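Local coordinates for polyketide synthase associated protein 5 (Mycobacterium tuberculosis, PDB 1Q9J), which probably catalyses the final step of phthiocerol dimycocerosate ester synthesis, transferring mycocerosyl groups from their synthase onto the two hydroxyls of phthiocerol and related alcohols, at residues Glu15-Gln19 and Tyr20-Thr24. Residues are numbered along the deposited sequence; the frame is centred on the assembly and turned at random.
Sequences EVFAQ and YEVFT
Gln-19 and Tyr-20, neighbours at the C-terminal end of helix 12-19, run side by side and point the same way. Gln-19 CB lies 3.9 Å from Tyr-20 CD1, and CG sits beside CD1 and CE1 of that ring. CD follows next to CE1, and Gln-19 OE1 ends 3.6 Å from Tyr-20 CE1. The first torsion sets this course, placing CG opposite the backbone N (chi1 -179°), and the extended chain keeps to it. The amide stands nearly perpendicular to the ring, 85° between planes. Glutamine suits this exposed place, its methylenes lining the flat ring that tyrosine offers while the polar amide lies at the outer end. The ring also brings its edge to Val-16 O, the carbonyl that accepts a hydrogen bond from Tyr-20 N.

Beyond, Val-22 N donates to Phe-17 O (2.6 Å). Glu-21 N donates to Ala-18 O from above the carbonyl plane (3.1 Å). Glu-21 has positive phi (35°), a left-handed conformation more often filled by glycine, turning the chain back. Val-22 CB thus comes within 3.9 Å of Phe-17 CB. The branched, apolar valine fits this buried spot; phenylalanine supplies that CB and the ring that stacks on His-124, the probable proton acceptor. The Val-22 and Glu-21 bonds, with Glu-21 as C-prime residue, form a Schellman motif, which closes the helix and leads into strand 23-31 beside the probable active site.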
loop_
_atom_site.group_PDB
_atom_site.type_symbol
_atom_site.label_atom_id
_atom_site.label_comp_id
_atom_site.label_asym_id
_atom_site.label_seq_id
_atom_site.Cartn_x
_atom_site.Cartn_y
_atom_site.Cartn_z
ATOM N N GLU A 15 2.993 -12.565 -8.921
ATOM C CA GLU A 15 3.350 -12.263 -10.300
ATOM C C GLU A 15 2.814 -10.952 -10.819
ATOM O O GLU A 15 3.405 -10.360 -11.707
ATOM C CB GLU A 15 2.914 -13.396 -11.225
ATOM C CG GLU A 15 3.594 -14.695 -10.867
ATOM C CD GLU A 15 3.498 -15.746 -11.943
ATOM O OE1 GLU A 15 2.359 -16.111 -12.333
ATOM O OE2 GLU A 15 4.575 -16.216 -12.397
ATOM N N VAL A 16 1.697 -10.483 -10.288
ATOM C CA VAL A 16 1.194 -9.210 -10.772
ATOM C C VAL A 16 2.321 -8.184 -10.656
ATOM O O VAL A 16 2.623 -7.482 -11.613
ATOM C CB VAL A 16 -0.015 -8.709 -9.948
ATOM C CG1 VAL A 16 -0.545 -7.403 -10.537
ATOM C CG2 VAL A 16 -1.119 -9.763 -9.963
ATOM N N PHE A 17 2.957 -8.119 -9.489
ATOM C CA PHE A 17 4.021 -7.148 -9.258
ATOM C C PHE A 17 5.264 -7.358 -10.124
ATOM O O PHE A 17 6.030 -6.416 -10.356
ATOM C CB PHE A 17 4.388 -7.134 -7.776
ATOM C CG PHE A 17 3.195 -7.181 -6.862
ATOM C CD1 PHE A 17 2.876 -8.351 -6.174
ATOM C CD2 PHE A 17 2.364 -6.070 -6.720
ATOM C CE1 PHE A 17 1.747 -8.409 -5.364
ATOM C CE2 PHE A 17 1.233 -6.122 -5.913
ATOM C CZ PHE A 17 0.922 -7.290 -5.232
ATOM N N ALA A 18 5.484 -8.585 -10.583
ATOM C CA ALA A 18 6.624 -8.834 -11.460
ATOM C C ALA A 18 6.205 -8.467 -12.897
ATOM O O ALA A 18 6.962 -7.834 -13.639
ATOM C CB ALA A 18 7.061 -10.290 -11.386
ATOM N N GLN A 19 4.986 -8.842 -13.271
ATOM C CA GLN A 19 4.475 -8.538 -14.598
ATOM C C GLN A 19 4.406 -7.028 -14.894
ATOM O O GLN A 19 4.420 -6.632 -16.053
ATOM C CB GLN A 19 3.093 -9.175 -14.799
ATOM C CG GLN A 19 2.509 -8.913 -16.187
ATOM C CD GLN A 19 1.224 -9.691 -16.464
ATOM O OE1 GLN A 19 0.287 -9.691 -15.653
ATOM N NE2 GLN A 19 1.165 -10.335 -17.630
ATOM N N TYR A 20 4.321 -6.193 -13.860
ATOM C CA TYR A 20 4.289 -4.742 -14.049
ATOM C C TYR A 20 5.448 -4.093 -13.308
ATOM O O TYR A 20 5.367 -2.921 -12.935
ATOM C CB TYR A 20 2.986 -4.118 -13.523
ATOM C CG TYR A 20 1.764 -4.488 -14.326
ATOM C CD1 TYR A 20 1.287 -5.795 -14.336
ATOM C CD2 TYR A 20 1.114 -3.541 -15.114
ATOM C CE1 TYR A 20 0.197 -6.160 -15.111
ATOM C CE2 TYR A 20 0.020 -3.888 -15.897
ATOM C CZ TYR A 20 -0.431 -5.208 -15.891
ATOM O OH TYR A 20 -1.493 -5.589 -16.675
ATOM N N GLU A 21 6.525 -4.847 -13.102
ATOM C CA GLU A 21 7.695 -4.343 -12.394
ATOM C C GLU A 21 7.286 -3.381 -11.278
ATOM O O GLU A 21 7.821 -2.275 -11.184
ATOM C CB GLU A 21 8.631 -3.621 -13.369
ATOM C CG GLU A 21 9.477 -4.526 -14.277
ATOM C CD GLU A 21 10.994 -4.296 -14.110
ATOM O OE1 GLU A 21 11.773 -4.927 -14.865
ATOM O OE2 GLU A 21 11.408 -3.500 -13.224
ATOM N N VAL A 22 6.355 -3.791 -10.419
ATOM C CA VAL A 22 5.893 -2.896 -9.357
ATOM C C VAL A 22 6.859 -2.751 -8.170
ATOM O O VAL A 22 7.277 -3.733 -7.570
ATOM C CB VAL A 22 4.484 -3.341 -8.822
ATOM C CG1 VAL A 22 4.006 -2.373 -7.747
ATOM C CG2 VAL A 22 3.480 -3.400 -9.957
ATOM N N PHE A 23 7.196 -1.509 -7.854
ATOM C CA PHE A 23 8.058 -1.179 -6.732
ATOM C C PHE A 23 7.275 -0.158 -5.906
ATOM O O PHE A 23 6.520 0.663 -6.450
ATOM C CB PHE A 23 9.351 -0.486 -7.163
ATOM C CG PHE A 23 10.450 -1.414 -7.601
ATOM C CD1 PHE A 23 10.385 -2.074 -8.831
ATOM C CD2 PHE A 23 11.601 -1.552 -6.828
ATOM C CE1 PHE A 23 11.449 -2.840 -9.284
ATOM C CE2 PHE A 23 12.669 -2.327 -7.285
ATOM C CZ PHE A 23 12.595 -2.969 -8.516
ATOM N N THR A 24 7.494 -0.177 -4.600
ATOM C CA THR A 24 6.820 0.738 -3.707
ATOM C C THR A 24 7.900 1.558 -3.042
ATOM O O THR A 24 8.953 1.033 -2.696
ATOM C CB THR A 24 6.038 -0.036 -2.629
ATOM O OG1 THR A 24 5.144 -0.969 -3.257
ATOM C CG2 THR A 24 5.237 0.931 -1.754
#